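Local coordinates for osmotically inducible lipoprotein OsmE (Pseudomonas aeruginosa PAO1, PDB 4DM5) that is of unknown function but probably serves as a membrane-anchored lipoprotein of the cell envelope, carrying a domain related to the outer-membrane assembly factor BamE, at residues A[44-55]-A[84-93]. Sequence-based numbering, arbitrary orientation.
Sequences QKRLMKPGSCNS and SCSELDRHER
C53 sends SG anti to its backbone N (chi1 -173°), C85 turns SG beside its own N (chi1 -67°), and the two sulfurs close a disulfide of 2.1 Å between SG of C53 and SG of C85. The covalent bridge pins the first turn of helix 85-94 to strand 52-60, and CD2 of L88 rests against the C53 sulfur. A second fastening lies two turns on, where E92 reaches out with an extended chain. Its OE2 accepts, on the syn lone pair, a nearly straight hydrogen bond (171°) from NH2 of R46, part of a salt bridge, while the amine of K49 adds a longer ion pair. NH1 of R46 is engaged elsewhere, by a hydrogen bond to the carbonyl O of F71 and a salt bridge with D78. Between these anchors, OD1 of D89 accepts a hydrogen bond from the backbone N of L47 at 2.9 Å, from above the carboxylate plane, and a water joins D89 OD1, E92 OE1 and the backbone N of M48. At the outer end, selenomethionine M48, its chain bent, crosses R93 at a slant, SE 3.8 Å from R93 CD. The contact exemplifies a C-terminal helix fastened to a beta-hairpin by one covalent tie at the strand and several polar ties at the connecting loop, here in a BamE-related lipoprotein.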
ATOM      1  N   GLN A  44      -0.501  -5.238   8.912  1.00 24.63           N
ATOM      2  CA  GLN A  44      -1.462  -5.163  10.033  1.00 28.65           C
ATOM      3  C   GLN A  44      -2.868  -5.410   9.565  1.00 24.52           C
ATOM      4  O   GLN A  44      -3.241  -5.373   8.361  1.00 24.01           O
ATOM      5  CB  GLN A  44      -1.362  -3.819  10.724  1.00 27.86           C
ATOM      6  CG  GLN A  44      -1.773  -2.660   9.793  1.00 29.32           C
ATOM      7  CD  GLN A  44      -1.416  -1.252  10.314  1.00 35.82           C
ATOM      8  OE1 GLN A  44      -2.296  -0.424  10.441  1.00 38.78           O
ATOM      9  NE2 GLN A  44      -0.127  -0.963  10.541  1.00 38.82           N
ATOM     10  N   LYS A  45      -3.708  -5.752  10.551  1.00 27.63           N
ATOM     11  CA  LYS A  45      -5.073  -5.876  10.297  1.00 25.88           C
ATOM     12  C   LYS A  45      -5.626  -4.474  10.109  1.00 24.25           C
ATOM     13  O   LYS A  45      -5.171  -3.523  10.760  1.00 29.44           O
ATOM     14  CB  LYS A  45      -5.685  -6.497  11.615  1.00 28.51           C
ATOM     15  CG  LYS A  45      -7.188  -6.407  11.596  1.00 34.15           C
ATOM     16  CD  LYS A  45      -7.774  -7.551  10.806  1.00 36.90           C
ATOM     17  CE  LYS A  45      -9.247  -7.306  10.559  1.00 33.74           C
ATOM     18  NZ  LYS A  45      -9.554  -6.091   9.769  1.00 32.74           N
ATOM     19  N   ARG A  46      -6.597  -4.281   9.194  1.00 23.41           N
ATOM     20  CA  ARG A  46      -7.236  -2.971   8.989  1.00 26.29           C
ATOM     21  C   ARG A  46      -8.070  -2.650  10.207  1.00 26.98           C
ATOM     22  O   ARG A  46      -8.843  -3.496  10.649  1.00 27.11           O
ATOM     23  CB  ARG A  46      -8.063  -2.792   7.691  1.00 27.37           C
ATOM     24  CG  ARG A  46      -7.279  -2.996   6.439  1.00 28.62           C
ATOM     25  CD  ARG A  46      -8.305  -3.139   5.331  1.00 25.19           C
ATOM     26  NE  ARG A  46      -8.805  -1.874   4.756  1.00 25.45           N
ATOM     27  CZ  ARG A  46      -9.338  -1.856   3.540  1.00 22.61           C
ATOM     28  NH1 ARG A  46      -9.327  -2.961   2.918  1.00 23.93           N
ATOM     29  NH2 ARG A  46      -9.778  -0.749   2.968  1.00 25.97           N
ATOM     30  N   LEU A  47      -7.905  -1.445  10.721  1.00 27.65           N
ATOM     31  CA  LEU A  47      -8.642  -1.108  11.926  1.00 29.09           C
ATOM     32  C   LEU A  47     -10.128  -1.070  11.740  1.00 29.43           C
ATOM     33  O   LEU A  47     -10.850  -1.590  12.594  1.00 33.05           O
ATOM     34  CB  LEU A  47      -8.117   0.251  12.447  1.00 29.19           C
ATOM     35  CG  LEU A  47      -8.635   0.660  13.818  1.00 34.71           C
ATOM     36  CD1 LEU A  47      -7.996  -0.221  14.924  1.00 34.94           C
ATOM     37  CD2 LEU A  47      -8.305   2.142  14.041  1.00 33.55           C
HETATM   38  N   MSE A  48     -10.597  -0.458  10.657  1.00 32.21           N
HETATM   39  CA  MSE A  48     -12.020  -0.146  10.469  1.00 34.40           C
HETATM   40  C   MSE A  48     -12.808  -0.994   9.493  1.00 39.22           C
HETATM   41  O   MSE A  48     -14.008  -0.902   9.484  1.00 38.63           O
HETATM   42  CB  MSE A  48     -12.229   1.287  10.017  1.00 37.31           C
HETATM   43  CG  MSE A  48     -11.459   2.216  10.979  1.00 33.93           C
HETATM   44 SE   MSE A  48     -12.204   2.333  12.829  0.65 42.91          SE
HETATM   45  CE  MSE A  48     -13.913   2.738  11.953  1.00 37.25           C
ATOM     46  N   LYS A  49     -12.132  -1.779   8.644  1.00 35.54           N
ATOM     47  CA  LYS A  49     -12.782  -2.599   7.544  1.00 37.31           C
ATOM     48  C   LYS A  49     -12.267  -4.021   7.637  1.00 36.68           C
ATOM     49  O   LYS A  49     -11.183  -4.245   8.163  1.00 31.26           O
ATOM     50  CB  LYS A  49     -12.460  -2.045   6.169  1.00 39.15           C
ATOM     51  CG  LYS A  49     -13.096  -0.720   5.931  1.00 44.80           C
ATOM     52  CD  LYS A  49     -13.025  -0.208   4.527  1.00 48.67           C
ATOM     53  CE  LYS A  49     -13.600   1.201   4.590  1.00 50.91           C
ATOM     54  NZ  LYS A  49     -13.307   2.035   3.383  1.00 53.50           N
ATOM     55  N   PRO A  50     -13.034  -5.022   7.108  1.00 33.34           N
ATOM     56  CA  PRO A  50     -12.354  -6.323   7.020  1.00 30.13           C
ATOM     57  C   PRO A  50     -11.098  -6.173   6.115  1.00 24.29           C
ATOM     58  O   PRO A  50     -11.052  -5.321   5.188  1.00 29.43           O
ATOM     59  CB  PRO A  50     -13.422  -7.213   6.345  1.00 28.86           C
ATOM     60  CG  PRO A  50     -14.678  -6.728   7.028  1.00 33.49           C
ATOM     61  CD  PRO A  50     -14.505  -5.207   7.056  1.00 34.90           C
ATOM     62  N   GLY A  51     -10.106  -7.003   6.392  1.00 23.27           N
ATOM     63  CA  GLY A  51      -8.959  -7.165   5.480  1.00 22.31           C
ATOM     64  C   GLY A  51      -7.716  -6.627   6.184  1.00 22.77           C
ATOM     65  O   GLY A  51      -7.731  -6.394   7.423  1.00 24.02           O
ATOM     66  N   SER A  52      -6.672  -6.337   5.444  1.00 19.66           N
ATOM     67  CA  SER A  52      -5.409  -6.131   6.001  1.00 20.98           C
ATOM     68  C   SER A  52      -4.670  -5.093   5.137  1.00 18.82           C
ATOM     69  O   SER A  52      -5.184  -4.648   4.126  1.00 20.08           O
ATOM     70  CB  SER A  52      -4.584  -7.346   5.979  1.00 21.96           C
ATOM     71  OG  SER A  52      -4.476  -7.749   4.661  1.00 26.17           O
ATOM     72  N   CYS A  53      -3.575  -4.643   5.661  1.00 17.68           N
ATOM     73  CA  CYS A  53      -2.869  -3.518   4.971  1.00 17.21           C
ATOM     74  C   CYS A  53      -1.352  -3.791   5.065  1.00 17.69           C
ATOM     75  O   CYS A  53      -0.814  -4.141   6.102  1.00 19.38           O
ATOM     76  CB  CYS A  53      -3.242  -2.215   5.658  1.00 18.90           C
ATOM     77  SG  CYS A  53      -2.614  -0.764   4.776  0.70 17.22           S
ATOM     78  N   ASN A  54      -0.637  -3.540   3.958  1.00 17.00           N
ATOM     79  CA  ASN A  54       0.821  -3.596   3.968  1.00 16.58           C
ATOM     80  C   ASN A  54       1.415  -2.212   3.835  1.00 16.19           C
ATOM     81  O   ASN A  54       0.958  -1.410   2.967  1.00 16.53           O
ATOM     82  CB  ASN A  54       1.311  -4.328   2.686  1.00 18.15           C
ATOM     83  CG  ASN A  54       0.999  -5.854   2.611  1.00 19.84           C
ATOM     84  OD1 ASN A  54       0.512  -6.402   3.585  1.00 24.82           O
ATOM     85  ND2 ASN A  54       1.318  -6.492   1.494  1.00 22.68           N
ATOM     86  N   SER A  55       2.390  -1.935   4.683  1.00 18.12           N
ATOM     87  CA  SER A  55       3.005  -0.540   4.639  1.00 18.31           C
ATOM     88  C   SER A  55       4.361  -0.685   4.014  1.00 18.40           C
ATOM     89  O   SER A  55       5.140  -1.636   4.331  1.00 20.66           O
ATOM     90  CB  SER A  55       3.233   0.059   6.013  1.00 23.05           C
ATOM     91  OG  SER A  55       2.045   0.471   6.625  1.00 31.17           O
ATOM     92  N   SER A  84       0.942   5.716   4.946  1.00 20.18           N
ATOM     93  CA  SER A  84       1.137   4.462   5.681  1.00 20.46           C
ATOM     94  C   SER A  84      -0.159   3.820   6.032  1.00 20.77           C
ATOM     95  O   SER A  84      -1.167   4.439   6.031  1.00 19.53           O
ATOM     96  CB  SER A  84       1.863   4.760   7.010  1.00 24.10           C
ATOM     97  OG  SER A  84       1.078   5.526   7.870  1.00 27.29           O
ATOM     98  N   CYS A  85      -0.085   2.546   6.423  1.00 19.94           N
ATOM     99  CA  CYS A  85      -1.302   1.899   6.886  1.00 21.27           C
ATOM    100  C   CYS A  85      -1.924   2.543   8.192  1.00 21.30           C
ATOM    101  O   CYS A  85      -3.190   2.550   8.318  1.00 21.98           O
ATOM    102  CB  CYS A  85      -1.081   0.415   7.143  1.00 19.91           C
ATOM    103  SG  CYS A  85      -0.754  -0.532   5.635  0.70 18.85           S
ATOM    104  N   SER A  86      -1.094   3.069   9.077  1.00 25.31           N
ATOM    105  CA  SER A  86      -1.642   3.707  10.261  1.00 25.74           C
ATOM    106  C   SER A  86      -2.262   5.049   9.919  1.00 24.11           C
ATOM    107  O   SER A  86      -3.378   5.305  10.445  1.00 27.00           O
ATOM    108  CB  SER A  86      -0.699   3.725  11.431  1.00 32.88           C
ATOM    109  OG  SER A  86       0.284   4.682  11.202  1.00 37.62           O
ATOM    110  N   GLU A  87      -1.724   5.747   8.884  1.00 22.07           N
ATOM    111  CA  GLU A  87      -2.441   6.876   8.328  1.00 23.23           C
ATOM    112  C   GLU A  87      -3.794   6.526   7.731  1.00 24.33           C
ATOM    113  O   GLU A  87      -4.755   7.267   7.846  1.00 25.60           O
ATOM    114  CB  GLU A  87      -1.551   7.768   7.442  1.00 28.21           C
ATOM    115  CG  GLU A  87      -0.262   8.332   8.054  1.00 30.81           C
ATOM    116  CD  GLU A  87       0.530   9.068   6.948  1.00 39.77           C
ATOM    117  OE1 GLU A  87       1.252   8.484   6.035  1.00 30.99           O
ATOM    118  OE2 GLU A  87       0.389  10.316   6.946  1.00 45.20           O
ATOM    119  N   LEU A  88      -3.816   5.426   7.002  1.00 21.46           N
ATOM    120  CA  LEU A  88      -5.020   4.946   6.433  1.00 21.63           C
ATOM    121  C   LEU A  88      -6.046   4.702   7.570  1.00 24.80           C
ATOM    122  O   LEU A  88      -7.162   5.144   7.449  1.00 25.53           O
ATOM    123  CB  LEU A  88      -4.707   3.652   5.614  1.00 21.94           C
ATOM    124  CG  LEU A  88      -5.950   3.074   4.942  1.00 22.24           C
ATOM    125  CD1 LEU A  88      -6.555   4.155   4.043  1.00 26.22           C
ATOM    126  CD2 LEU A  88      -5.442   1.975   4.019  1.00 21.59           C
ATOM    127  N   ASP A  89      -5.581   4.018   8.607  1.00 26.98           N
ATOM    128  CA  ASP A  89      -6.538   3.676   9.743  1.00 27.09           C
ATOM    129  C   ASP A  89      -7.075   4.965  10.304  1.00 30.68           C
ATOM    130  O   ASP A  89      -8.321   5.038  10.567  1.00 31.02           O
ATOM    131  CB  ASP A  89      -5.786   2.945  10.790  1.00 29.19           C
ATOM    132  CG  ASP A  89      -5.654   1.461  10.513  1.00 29.28           C
ATOM    133  OD1 ASP A  89      -6.351   0.769   9.646  1.00 27.42           O
ATOM    134  OD2 ASP A  89      -4.742   0.942  11.181  1.00 33.13           O
ATOM    135  N   ARG A  90      -6.167   5.932  10.448  1.00 27.66           N
ATOM    136  CA  ARG A  90      -6.564   7.324  10.980  1.00 29.53           C
ATOM    137  C   ARG A  90      -7.685   7.928  10.081  1.00 34.80           C
ATOM    138  O   ARG A  90      -8.792   8.325  10.538  1.00 36.50           O
ATOM    139  CB  ARG A  90      -5.270   8.182  11.273  1.00 29.93           C
ATOM    140  CG  ARG A  90      -5.323   9.655  11.605  1.00 34.38           C
ATOM    141  CD  ARG A  90      -5.174   9.792  13.107  1.00 41.52           C
ATOM    142  NE  ARG A  90      -6.532   9.835  13.593  1.00 44.06           N
ATOM    143  CZ  ARG A  90      -6.951   9.681  14.853  1.00 43.67           C
ATOM    144  NH1 ARG A  90      -8.253   9.814  15.089  1.00 47.61           N
ATOM    145  NH2 ARG A  90      -6.108   9.375  15.858  1.00 37.78           N
ATOM    146  N   HIS A  91      -7.490   7.874   8.758  1.00 29.32           N
ATOM    147  CA  HIS A  91      -8.513   8.255   7.818  1.00 35.25           C
ATOM    148  C   HIS A  91      -9.808   7.470   7.782  1.00 37.04           C
ATOM    149  O   HIS A  91     -10.884   8.075   7.669  1.00 42.43           O
ATOM    150  CB  HIS A  91      -7.936   8.340   6.381  1.00 39.62           C
ATOM    151  CG  HIS A  91      -8.936   8.897   5.402  1.00 44.90           C
ATOM    152  ND1 HIS A  91      -9.602   8.115   4.517  1.00 50.76           N
ATOM    153  CD2 HIS A  91      -9.450  10.192   5.258  1.00 49.94           C
ATOM    154  CE1 HIS A  91     -10.482   8.867   3.820  1.00 49.80           C
ATOM    155  NE2 HIS A  91     -10.380  10.147   4.265  1.00 54.26           N
ATOM    156  N   GLU A  92      -9.781   6.144   7.811  1.00 39.31           N
ATOM    157  CA  GLU A  92     -11.038   5.394   7.758  1.00 39.13           C
ATOM    158  C   GLU A  92     -11.838   5.612   9.078  1.00 43.55           C
ATOM    159  O   GLU A  92     -13.084   5.513   9.047  1.00 46.45           O
ATOM    160  CB  GLU A  92     -10.855   3.904   7.381  1.00 44.38           C
ATOM    161  CG  GLU A  92     -10.375   3.747   5.915  1.00 44.92           C
ATOM    162  CD  GLU A  92     -10.089   2.310   5.418  1.00 53.45           C
ATOM    163  OE1 GLU A  92     -10.203   1.360   6.222  1.00 56.39           O
ATOM    164  OE2 GLU A  92      -9.714   2.098   4.204  1.00 53.60           O
ATOM    165  N   ARG A  93     -11.152   5.916  10.190  0.50 39.82           N
ATOM    166  CA  ARG A  93     -11.838   6.094  11.488  0.50 44.01           C
ATOM    167  C   ARG A  93     -12.596   7.398  11.508  0.50 50.27           C
ATOM    168  O   ARG A  93     -13.723   7.469  12.026  0.50 50.93           O
ATOM    169  CB  ARG A  93     -10.871   6.051  12.682  0.50 40.38           C
ATOM    170  CG  ARG A  93     -11.490   6.623  13.981  0.50 43.17           C
ATOM    171  CD  ARG A  93     -12.640   5.759  14.455  0.50 43.32           C
ATOM    172  NE  ARG A  93     -13.692   6.557  15.076  0.50 44.63           N
ATOM    173  CZ  ARG A  93     -14.960   6.549  14.695  0.50 45.53           C
ATOM    174  NH1 ARG A  93     -15.365   5.751  13.715  0.50 41.41           N
ATOM    175  NH2 ARG A  93     -15.835   7.319  15.317  0.50 47.51           N
TER
HETATM  176  O   HOH W   1      -8.927   1.012   8.694  1.00 29.57           O
HETATM  177  O   HOH W   2       1.624   1.933   9.080  1.00 36.66           O